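Local atomic coordinates of Rab5 protein, putative (Plasmodium falciparum, PDB entry 3CLV), a protein that is probably a Rab-type member of the Ras-like P-loop proteins, with guanosine-5'-diphosphate held in its pocket in this structure. Residues Q141-S146 / Q174-L179; N147-L152 / A199-K204; L179-S184 / G188-N193. All blocks are in the same frame, centred on the assembly; numbering follows the deposited sequence.

Contact 1 of 3, residues Q141-S146 / Q174-L179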
loop_
_atom_site.group_PDB
_atom_site.type_symbol
_atom_site.label_atom_id
_atom_site.label_comp_id
_atom_site.label_asym_id
_atom_site.label_seq_id
_atom_site.Cartn_x
_atom_site.Cartn_y
_atom_site.Cartn_z
ATOM N N GLN A 141 -2.604 -9.821 -15.567
ATOM C CA GLN A 141 -2.429 -8.433 -15.152
ATOM C C GLN A 141 -1.267 -8.286 -14.187
ATOM O O GLN A 141 -0.468 -7.352 -14.294
ATOM C CB GLN A 141 -3.678 -7.914 -14.437
ATOM C CG GLN A 141 -4.828 -7.522 -15.301
ATOM C CD GLN A 141 -5.929 -6.811 -14.506
ATOM O OE1 GLN A 141 -6.047 -6.968 -13.287
ATOM N NE2 GLN A 141 -6.721 -6.006 -15.200
ATOM N N LEU A 142 -1.187 -9.192 -13.215
ATOM C CA LEU A 142 -0.117 -9.116 -12.216
ATOM C C LEU A 142 1.278 -9.330 -12.817
ATOM O O LEU A 142 2.227 -8.595 -12.484
ATOM C CB LEU A 142 -0.356 -10.112 -11.078
ATOM C CG LEU A 142 -1.468 -9.821 -10.069
ATOM C CD1 LEU A 142 -1.910 -11.149 -9.449
ATOM C CD2 LEU A 142 -0.976 -8.867 -8.991
ATOM N N LYS A 143 1.403 -10.313 -13.704
ATOM C CA LYS A 143 2.686 -10.580 -14.388
ATOM C C LYS A 143 3.220 -9.370 -15.146
ATOM O O LYS A 143 4.420 -9.161 -15.206
ATOM C CB LYS A 143 2.587 -11.794 -15.321
ATOM C CG LYS A 143 2.267 -13.072 -14.566
ATOM C CD LYS A 143 2.145 -14.273 -15.471
ATOM C CE LYS A 143 3.293 -15.219 -15.248
ATOM N NZ LYS A 143 4.617 -14.700 -15.713
ATOM N N ILE A 144 2.328 -8.561 -15.693
ATOM C CA ILE A 144 2.723 -7.304 -16.336
ATOM C C ILE A 144 3.017 -6.173 -15.361
ATOM O O ILE A 144 3.986 -5.410 -15.539
ATOM C CB ILE A 144 1.677 -6.876 -17.392
ATOM C CG1 ILE A 144 1.929 -7.678 -18.674
ATOM C CG2 ILE A 144 1.778 -5.377 -17.702
ATOM C CD1 ILE A 144 0.725 -7.888 -19.534
ATOM N N SER A 145 2.177 -6.061 -14.331
ATOM C CA SER A 145 2.297 -4.987 -13.347
ATOM C C SER A 145 3.666 -4.921 -12.674
ATOM O O SER A 145 4.305 -3.864 -12.641
ATOM C CB SER A 145 1.189 -5.093 -12.288
ATOM O OG SER A 145 1.430 -4.152 -11.242
ATOM N N SER A 146 4.140 -6.042 -12.142
ATOM C CA SER A 146 5.385 -6.006 -11.390
ATOM C C SER A 146 5.911 -7.414 -11.146
ATOM O O SER A 146 5.325 -8.378 -11.606
ATOM C CB SER A 146 5.176 -5.242 -10.061
ATOM O OG SER A 146 6.414 -5.000 -9.409
ATOM N N GLN A 174 2.172 -24.081 -14.022
ATOM C CA GLN A 174 3.521 -24.370 -14.536
ATOM C C GLN A 174 3.880 -23.477 -15.724
ATOM O O GLN A 174 4.966 -22.890 -15.782
ATOM C CB GLN A 174 3.610 -25.834 -14.964
ATOM C CG GLN A 174 3.441 -26.830 -13.821
ATOM C CD GLN A 174 3.396 -28.278 -14.296
ATOM O OE1 GLN A 174 2.844 -29.144 -13.619
ATOM N NE2 GLN A 174 3.981 -28.544 -15.461
ATOM N N ASP A 175 2.942 -23.348 -16.657
ATOM C CA ASP A 175 3.157 -22.570 -17.856
ATOM C C ASP A 175 3.375 -21.114 -17.526
ATOM O O ASP A 175 4.078 -20.394 -18.249
ATOM C CB ASP A 175 1.961 -22.715 -18.795
ATOM C CG ASP A 175 1.942 -24.049 -19.521
ATOM O OD1 ASP A 175 2.712 -24.966 -19.152
ATOM O OD2 ASP A 175 1.130 -24.173 -20.463
ATOM N N ASN A 176 2.772 -20.680 -16.423
ATOM C CA ASN A 176 2.878 -19.294 -16.036
ATOM C C ASN A 176 3.796 -19.103 -14.862
ATOM O O ASN A 176 3.913 -17.991 -14.355
ATOM C CB ASN A 176 1.491 -18.700 -15.796
ATOM C CG ASN A 176 0.716 -18.555 -17.087
ATOM O OD1 ASN A 176 0.775 -17.514 -17.731
ATOM N ND2 ASN A 176 0.056 -19.625 -17.509
ATOM N N ASN A 177 4.468 -20.186 -14.456
ATOM C CA ASN A 177 5.497 -20.119 -13.412
ATOM C C ASN A 177 4.934 -19.589 -12.095
ATOM O O ASN A 177 5.483 -18.681 -11.479
ATOM C CB ASN A 177 6.683 -19.267 -13.883
ATOM C CG ASN A 177 7.214 -19.713 -15.237
ATOM O OD1 ASN A 177 6.957 -19.064 -16.250
ATOM N ND2 ASN A 177 7.912 -20.847 -15.266
ATOM N N LEU A 178 3.816 -20.181 -11.689
ATOM C CA LEU A 178 3.131 -19.826 -10.450
ATOM C C LEU A 178 3.334 -20.972 -9.477
ATOM O O LEU A 178 3.476 -22.143 -9.905
ATOM C CB LEU A 178 1.621 -19.681 -10.711
ATOM C CG LEU A 178 1.140 -18.907 -11.940
ATOM C CD1 LEU A 178 -0.376 -18.941 -12.024
ATOM C CD2 LEU A 178 1.646 -17.472 -11.915
ATOM N N LEU A 179 3.364 -20.636 -8.190
ATOM C CA LEU A 179 3.074 -21.600 -7.142
ATOM C C LEU A 179 1.594 -22.008 -7.229
ATOM O O LEU A 179 0.743 -21.249 -7.721
ATOM C CB LEU A 179 3.392 -21.013 -5.750
ATOM C CG LEU A 179 4.846 -20.587 -5.503
ATOM C CD1 LEU A 179 4.986 -19.930 -4.128
ATOM C CD2 LEU A 179 5.773 -21.799 -5.598
#
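The carbonyl oxygen of Asn176 receives the end of Lys143, which comes across from helix 129-145: Lys143 CE stands 3.0 Å from Asn176 O, a short carbon-oxygen approach that is not a hydrogen bond and whose closeness is best treated as doubtful. Lys143 NZ lies farther off, at 3.6 Å from Asn176 O, and likewise makes no bond there. Asn176 is the first residue to leave helical geometry, just before Asn177, the C-prime residue of the Schellman motif that ends helix 166-175; in it Leu178 N reaches back to Ala173 O and Asn177 N makes a weak bond to Gln174 O. Asn177 has the positive phi (59°) that this ending needs, a conformation asparagine tolerates better than most residues. The lysine chain meets Asn176 at about a right angle, and bends at chi3 and chi4 bring Lys143 CE alongside the helix end, 4.0 Å from Asn176 CB. The amide of Asn176 is occupied within its own helix end, ND2 bonding to Tyr172 O. Lysine suits this exposed site, since its long chain can lie against Leu178 while the ammonium group probably stays hydrated. Leu178 packs on Val139 of helix 129-145 and Ile150 of strand 149-155, and Leu178 CD2 meets Lys143 CE at 4.3 Å.

Contact 2 of 3, residues N147-L152 / A199-K204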
loop_
_atom_site.group_PDB
_atom_site.type_symbol
_atom_site.label_atom_id
_atom_site.label_comp_id
_atom_site.label_asym_id
_atom_site.label_seq_id
_atom_site.Cartn_x
_atom_site.Cartn_y
_atom_site.Cartn_z
ATOM N N ASN A 147 7.022 -7.539 -10.435
ATOM C CA ASN A 147 7.508 -8.865 -10.073
ATOM C C ASN A 147 6.759 -9.278 -8.809
ATOM O O ASN A 147 6.911 -8.664 -7.772
ATOM C CB ASN A 147 9.042 -8.883 -9.876
ATOM C CG ASN A 147 9.513 -7.894 -8.811
ATOM O OD1 ASN A 147 9.185 -6.709 -8.865
ATOM N ND2 ASN A 147 10.290 -8.379 -7.852
ATOM N N TYR A 148 5.868 -10.249 -8.923
ATOM C CA TYR A 148 5.182 -10.760 -7.750
ATOM C C TYR A 148 5.546 -12.214 -7.611
ATOM O O TYR A 148 5.726 -12.911 -8.614
ATOM C CB TYR A 148 3.652 -10.635 -7.893
ATOM C CG TYR A 148 3.166 -9.211 -8.048
ATOM C CD1 TYR A 148 3.123 -8.336 -6.957
ATOM C CD2 TYR A 148 2.756 -8.734 -9.295
ATOM C CE1 TYR A 148 2.671 -7.010 -7.107
ATOM C CE2 TYR A 148 2.312 -7.424 -9.464
ATOM C CZ TYR A 148 2.271 -6.575 -8.374
ATOM O OH TYR A 148 1.847 -5.303 -8.590
ATOM N N ILE A 149 5.652 -12.674 -6.372
ATOM C CA ILE A 149 5.549 -14.109 -6.104
ATOM C C ILE A 149 4.057 -14.435 -6.070
ATOM O O ILE A 149 3.330 -13.979 -5.176
ATOM C CB ILE A 149 6.252 -14.513 -4.777
ATOM C CG1 ILE A 149 7.738 -14.155 -4.837
ATOM C CG2 ILE A 149 6.068 -16.015 -4.529
ATOM C CD1 ILE A 149 8.444 -14.153 -3.460
ATOM N N ILE A 150 3.601 -15.202 -7.061
ATOM C CA ILE A 150 2.171 -15.495 -7.233
ATOM C C ILE A 150 1.889 -16.951 -6.873
ATOM O O ILE A 150 2.559 -17.868 -7.365
ATOM C CB ILE A 150 1.678 -15.220 -8.669
ATOM C CG1 ILE A 150 1.932 -13.756 -9.066
ATOM C CG2 ILE A 150 0.193 -15.588 -8.815
ATOM C CD1 ILE A 150 1.875 -13.546 -10.579
ATOM N N ILE A 151 0.900 -17.134 -6.003
ATOM C CA ILE A 151 0.364 -18.446 -5.684
ATOM C C ILE A 151 -1.112 -18.526 -6.095
ATOM O O ILE A 151 -1.945 -17.687 -5.695
ATOM C CB ILE A 151 0.633 -18.859 -4.214
ATOM C CG1 ILE A 151 0.173 -20.303 -3.949
ATOM C CG2 ILE A 151 0.040 -17.832 -3.188
ATOM C CD1 ILE A 151 0.992 -20.953 -2.791
ATOM N N LEU A 152 -1.407 -19.515 -6.935
ATOM C CA LEU A 152 -2.762 -19.740 -7.400
ATOM C C LEU A 152 -3.368 -20.739 -6.432
ATOM O O LEU A 152 -2.778 -21.793 -6.169
ATOM C CB LEU A 152 -2.762 -20.257 -8.841
ATOM C CG LEU A 152 -4.107 -20.637 -9.452
ATOM C CD1 LEU A 152 -4.975 -19.375 -9.639
ATOM C CD2 LEU A 152 -3.880 -21.333 -10.803
ATOM N N ALA A 199 6.516 -18.058 2.005
ATOM C CA ALA A 199 7.664 -17.741 2.843
ATOM C C ALA A 199 8.948 -18.435 2.342
ATOM O O ALA A 199 10.020 -17.802 2.280
ATOM C CB ALA A 199 7.372 -18.074 4.317
ATOM N N GLU A 200 8.840 -19.715 1.976
ATOM C CA GLU A 200 9.980 -20.442 1.361
ATOM C C GLU A 200 10.500 -19.703 0.114
ATOM O O GLU A 200 11.699 -19.517 -0.068
ATOM C CB GLU A 200 9.580 -21.882 0.996
ATOM C CG GLU A 200 9.310 -22.778 2.210
ATOM C CD GLU A 200 8.565 -24.071 1.874
ATOM O OE1 GLU A 200 7.972 -24.196 0.777
ATOM O OE2 GLU A 200 8.557 -24.976 2.733
ATOM N N GLU A 201 9.572 -19.274 -0.737
ATOM C CA GLU A 201 9.908 -18.528 -1.935
ATOM C C GLU A 201 10.521 -17.133 -1.637
ATOM O O GLU A 201 11.475 -16.731 -2.296
ATOM C CB GLU A 201 8.668 -18.411 -2.822
ATOM C CG GLU A 201 8.979 -18.085 -4.262
ATOM C CD GLU A 201 9.743 -19.189 -4.990
ATOM O OE1 GLU A 201 9.634 -20.393 -4.635
ATOM O OE2 GLU A 201 10.447 -18.825 -5.942
ATOM N N ILE A 202 9.984 -16.402 -0.654
ATOM C CA ILE A 202 10.584 -15.117 -0.272
ATOM C C ILE A 202 12.034 -15.328 0.190
ATOM O O ILE A 202 12.930 -14.592 -0.220
ATOM C CB ILE A 202 9.785 -14.370 0.829
ATOM C CG1 ILE A 202 8.429 -13.901 0.294
ATOM C CG2 ILE A 202 10.574 -13.164 1.348
ATOM C CD1 ILE A 202 7.429 -13.505 1.424
ATOM N N TYR A 203 12.249 -16.342 1.028
ATOM C CA TYR A 203 13.572 -16.627 1.588
ATOM C C TYR A 203 14.573 -16.964 0.484
ATOM O O TYR A 203 15.683 -16.429 0.445
ATOM C CB TYR A 203 13.490 -17.810 2.551
ATOM C CG TYR A 203 14.805 -18.123 3.241
ATOM C CD1 TYR A 203 15.237 -17.360 4.319
ATOM C CD2 TYR A 203 15.613 -19.177 2.806
ATOM C CE1 TYR A 203 16.444 -17.642 4.967
ATOM C CE2 TYR A 203 16.825 -19.465 3.443
ATOM C CZ TYR A 203 17.224 -18.689 4.521
ATOM O OH TYR A 203 18.415 -18.947 5.167
ATOM N N LYS A 204 14.155 -17.865 -0.397
ATOM C CA LYS A 204 14.925 -18.262 -1.564
ATOM C C LYS A 204 15.368 -17.016 -2.335
ATOM O O LYS A 204 16.513 -16.929 -2.780
ATOM C CB LYS A 204 14.064 -19.184 -2.421
ATOM C CG LYS A 204 14.721 -19.803 -3.641
ATOM C CD LYS A 204 13.679 -20.615 -4.407
ATOM C CE LYS A 204 14.316 -21.566 -5.411
ATOM N NZ LYS A 204 15.049 -20.847 -6.499
#
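Ile149 spreads its two branches over Glu201 and Ile202, joining the start of strand 149-155 to helix 191-206, which packs on one face of the central sheet in this Ras-like alpha/beta fold. The gamma methyl touches the glutamate: Ile149 CG2 lies 3.6 Å from Glu201 CG and 3.9 Å from Glu201 CB. The longer branch passes the same methylene, with Ile149 CD1 4.0 Å from Glu201 CG, before it reaches the isoleucine, where Ile149 CD1 is 3.8 Å from Ile202 CG1. That terminal methyl also grazes the helix backbone, Ile149 CD1 standing 3.9 Å from Ile202 N. With chi1 at -60°, CG1 lies beside the backbone N and CG2 opposite it, and the two branches of this beta-branched residue together span both helix residues. The side chains of Ile149 and Ile202 cross at about a right angle, whereas Ile149 and Glu201 meet at a slant.

Glu201 contributes through its aliphatic part. Its CG is anti to the backbone N (chi1 -160°), and a bend at chi2 (66°) carries the carboxylate on past the isoleucine. Glutamate suits this partly exposed site: its methylenes pack on Ile149, while the carboxylate probably reaches solvent. Ile202 is buried, as an apolar residue on the inner helix surface should be, and also rests on Cys119 of the adjoining strand.

Alternation along the strand explains which residues take part: Ile149, like Ile151, faces helix 191-206, whereas Ile150 turns to Leu142 and Lys143 of helix 129-145. Ile149 is further flanked by Leu198 and Asn205. No hydrogen bond crosses between the two segments; the link is apolar, made of methyl and methylene contacts. Backbones stay well separated, with Ile149 CA 7.5 Å from Glu201 CA.

Contact 3 of 3, residues L179-S184 / G188-N193; sequences LFIQTS and GTNIKN. With GDP (guanosine-5'-diphosphate), chain D.
Thr183 and Ile181 pack closely against the turn that leads into helix 191-206, whereas the looser side holds partly exposed Thr189 and the end of Gln182, which leads away from the joint. Strand 179-183 here runs into the Ser-Ala-Lys (G5) loop of Ras-like proteins, which begins at Ser184. On the tight side, Ile181 CD1 presses on Asn193 CB at 3.5 Å, and Thr183 CB meets Ile191 CD1 at 3.7 Å; both strand residues are beta-branched, at home in extended backbone. Having chi1 at 65°, Thr183 turns OG1 to Asn155 OD1 and leaves the methyl Thr183 CG2 to rest 3.5 Å from Asn190 O.

Short polar bonds reinforce the join. Asn190 ND2 donates to Gln182 O at 2.9 Å, almost in line with the carbonyl and in the amide plane. The other end of that amide, Asn190 OD1, accepts Asn193 ND2 at 2.7 Å, which fixes the group from both ends and settles its flip. Asn190 also occupies the third position of a type II turn, where its positive phi suits asparagine. Gly188 opens that turn at phi 91°, where a CB would be jammed against the preceding carbonyl oxygen. Ser184 N gives a bond of 3.0 Å to a lone pair of Thr189 O.

At the far end Ser184, a residue of the GDP pocket, bonds through OG to Thr187 N and to Asp158 OD2, which itself bonds to GDP; Ser184 OG comes within 3.5 Å of GDP O6.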
loop_
_atom_site.group_PDB
_atom_site.type_symbol
_atom_site.label_atom_id
_atom_site.label_comp_id
_atom_site.label_asym_id
_atom_site.label_seq_id
_atom_site.Cartn_x
_atom_site.Cartn_y
_atom_site.Cartn_z
ATOM N N LEU A 179 3.364 -20.636 -8.190
ATOM C CA LEU A 179 3.074 -21.600 -7.142
ATOM C C LEU A 179 1.594 -22.008 -7.229
ATOM O O LEU A 179 0.743 -21.249 -7.721
ATOM C CB LEU A 179 3.392 -21.013 -5.750
ATOM C CG LEU A 179 4.846 -20.587 -5.503
ATOM C CD1 LEU A 179 4.986 -19.930 -4.128
ATOM C CD2 LEU A 179 5.773 -21.799 -5.598
ATOM N N PHE A 180 1.314 -23.237 -6.825
ATOM C CA PHE A 180 -0.059 -23.758 -6.842
ATOM C C PHE A 180 -0.349 -24.592 -5.586
ATOM O O PHE A 180 0.487 -25.368 -5.136
ATOM C CB PHE A 180 -0.329 -24.552 -8.135
ATOM C CG PHE A 180 -1.674 -25.241 -8.164
ATOM C CD1 PHE A 180 -2.830 -24.526 -8.490
ATOM C CD2 PHE A 180 -1.785 -26.598 -7.870
ATOM C CE1 PHE A 180 -4.085 -25.156 -8.508
ATOM C CE2 PHE A 180 -3.042 -27.244 -7.883
ATOM C CZ PHE A 180 -4.190 -26.525 -8.214
ATOM N N ILE A 181 -1.544 -24.424 -5.013
ATOM C CA ILE A 181 -1.942 -25.218 -3.862
ATOM C C ILE A 181 -3.471 -25.433 -3.871
ATOM O O ILE A 181 -4.227 -24.595 -4.363
ATOM C CB ILE A 181 -1.400 -24.600 -2.535
ATOM C CG1 ILE A 181 -1.590 -25.561 -1.346
ATOM C CG2 ILE A 181 -1.997 -23.177 -2.292
ATOM C CD1 ILE A 181 -0.633 -25.317 -0.215
ATOM N N GLN A 182 -3.907 -26.591 -3.388
ATOM C CA GLN A 182 -5.328 -26.897 -3.261
ATOM C C GLN A 182 -5.676 -26.810 -1.789
ATOM O O GLN A 182 -4.977 -27.385 -0.957
ATOM C CB GLN A 182 -5.620 -28.305 -3.770
ATOM C CG GLN A 182 -5.510 -28.465 -5.274
ATOM C CD GLN A 182 -5.885 -29.865 -5.696
ATOM O OE1 GLN A 182 -7.045 -30.254 -5.581
ATOM N NE2 GLN A 182 -4.907 -30.640 -6.162
ATOM N N THR A 183 -6.745 -26.075 -1.475
ATOM C CA THR A 183 -7.080 -25.789 -0.078
ATOM C C THR A 183 -8.566 -25.986 0.261
ATOM O O THR A 183 -9.435 -26.001 -0.622
ATOM C CB THR A 183 -6.680 -24.326 0.339
ATOM O OG1 THR A 183 -7.456 -23.387 -0.413
ATOM C CG2 THR A 183 -5.192 -24.057 0.128
ATOM N N SER A 184 -8.830 -26.142 1.557
ATOM C CA SER A 184 -10.171 -25.995 2.100
ATOM C C SER A 184 -10.106 -25.131 3.353
ATOM O O SER A 184 -9.469 -25.493 4.350
ATOM C CB SER A 184 -10.843 -27.359 2.368
ATOM O OG SER A 184 -12.159 -27.185 2.919
ATOM N N GLY A 188 -9.648 -26.727 6.881
ATOM C CA GLY A 188 -8.311 -26.228 7.241
ATOM C C GLY A 188 -7.178 -26.769 6.367
ATOM O O GLY A 188 -6.012 -26.396 6.542
ATOM N N THR A 189 -7.514 -27.639 5.424
ATOM C CA THR A 189 -6.504 -28.262 4.558
ATOM C C THR A 189 -5.641 -27.246 3.786
ATOM O O THR A 189 -6.164 -26.470 2.990
ATOM C CB THR A 189 -7.169 -29.238 3.565
ATOM O OG1 THR A 189 -7.836 -30.271 4.309
ATOM C CG2 THR A 189 -6.134 -29.872 2.645
ATOM N N ASN A 190 -4.328 -27.271 4.036
ATOM C CA ASN A 190 -3.327 -26.509 3.245
ATOM C C ASN A 190 -3.404 -24.982 3.375
ATOM O O ASN A 190 -2.731 -24.254 2.641
ATOM C CB ASN A 190 -3.366 -26.912 1.754
ATOM C CG ASN A 190 -2.571 -28.185 1.458
ATOM O OD1 ASN A 190 -1.730 -28.607 2.248
ATOM N ND2 ASN A 190 -2.827 -28.779 0.311
ATOM N N ILE A 191 -4.212 -24.506 4.318
ATOM C CA ILE A 191 -4.354 -23.061 4.541
ATOM C C ILE A 191 -3.057 -22.417 5.004
ATOM O O ILE A 191 -2.601 -21.454 4.377
ATOM C CB ILE A 191 -5.542 -22.727 5.487
ATOM C CG1 ILE A 191 -6.859 -23.235 4.883
ATOM C CG2 ILE A 191 -5.596 -21.208 5.826
ATOM C CD1 ILE A 191 -7.296 -22.558 3.551
ATOM N N LYS A 192 -2.454 -22.953 6.072
ATOM C CA LYS A 192 -1.159 -22.468 6.550
ATOM C C LYS A 192 -0.097 -22.673 5.477
ATOM O O LYS A 192 0.802 -21.831 5.318
ATOM C CB LYS A 192 -0.721 -23.169 7.851
ATOM C CG LYS A 192 -1.503 -22.774 9.114
ATOM C CD LYS A 192 -0.833 -23.476 10.315
ATOM C CE LYS A 192 -1.823 -24.025 11.330
ATOM N NZ LYS A 192 -1.860 -23.149 12.552
ATOM N N ASN A 193 -0.235 -23.764 4.723
ATOM C CA ASN A 193 0.730 -24.127 3.678
ATOM C C ASN A 193 0.794 -23.085 2.548
ATOM O O ASN A 193 1.823 -22.924 1.902
ATOM C CB ASN A 193 0.422 -25.522 3.106
ATOM C CG ASN A 193 0.890 -26.674 4.018
ATOM O OD1 ASN A 193 1.829 -26.542 4.792
ATOM N ND2 ASN A 193 0.244 -27.828 3.880
HETATM P PB GDP D . -14.873 -14.177 -0.287
HETATM O O1B GDP D . -14.223 -13.445 0.843
HETATM O O2B GDP D . -15.971 -13.344 -0.908
HETATM O O3B GDP D . -13.900 -14.573 -1.368
HETATM O O3A GDP D . -15.517 -15.575 0.225
HETATM P PA GDP D . -16.050 -15.886 1.727
HETATM O O1A GDP D . -17.058 -14.833 2.159
HETATM O O2A GDP D . -14.949 -16.139 2.709
HETATM O "O5'" GDP D . -16.848 -17.260 1.477
HETATM C "C5'" GDP D . -17.987 -17.336 0.612
HETATM C "C4'" GDP D . -18.799 -18.576 1.005
HETATM O "O4'" GDP D . -18.061 -19.766 0.712
HETATM C "C3'" GDP D . -19.169 -18.666 2.483
HETATM O "O3'" GDP D . -20.475 -19.254 2.507
HETATM C "C2'" GDP D . -18.162 -19.652 3.081
HETATM O "O2'" GDP D . -18.647 -20.378 4.219
HETATM C "C1'" GDP D . -17.939 -20.574 1.891
HETATM N N9 GDP D . -16.587 -21.142 1.880
HETATM C C8 GDP D . -15.427 -20.454 1.950
HETATM N N7 GDP D . -14.380 -21.300 1.902
HETATM C C5 GDP D . -14.879 -22.551 1.782
HETATM C C6 GDP D . -14.322 -23.920 1.671
HETATM O O6 GDP D . -13.079 -24.092 1.673
HETATM N N1 GDP D . -15.196 -24.956 1.560
HETATM C C2 GDP D . -16.544 -24.792 1.540
HETATM N N2 GDP D . -17.337 -25.887 1.417
HETATM N N3 GDP D . -17.133 -23.560 1.658
HETATM C C4 GDP D . -16.348 -22.438 1.767
#

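Contacts 1 and 2 have centres about 11 Å apart, contacts 2 and 3 about 15 Å, and contacts 1 and 3 about 19 Å. All lie about the neighbouring parallel strands 149-155 and 179-183 at one border of the sheet. Leu179, shared by contacts 1 and 3, ties them to contact 2: Leu179 N lies 3.0 Å from Ile150 O and Leu179 O 2.9 Å from Leu152 N. Contacts 1 and 2 interleave along the chain, whereas contact 3 follows contact 1 and falls between the segments of contact 2. Helix 191-206 serves both contacts 2 and 3. Strand 179-183 thus runs from the surface contact 1 to contact 3, which holds Ser184 of the GDP pocket.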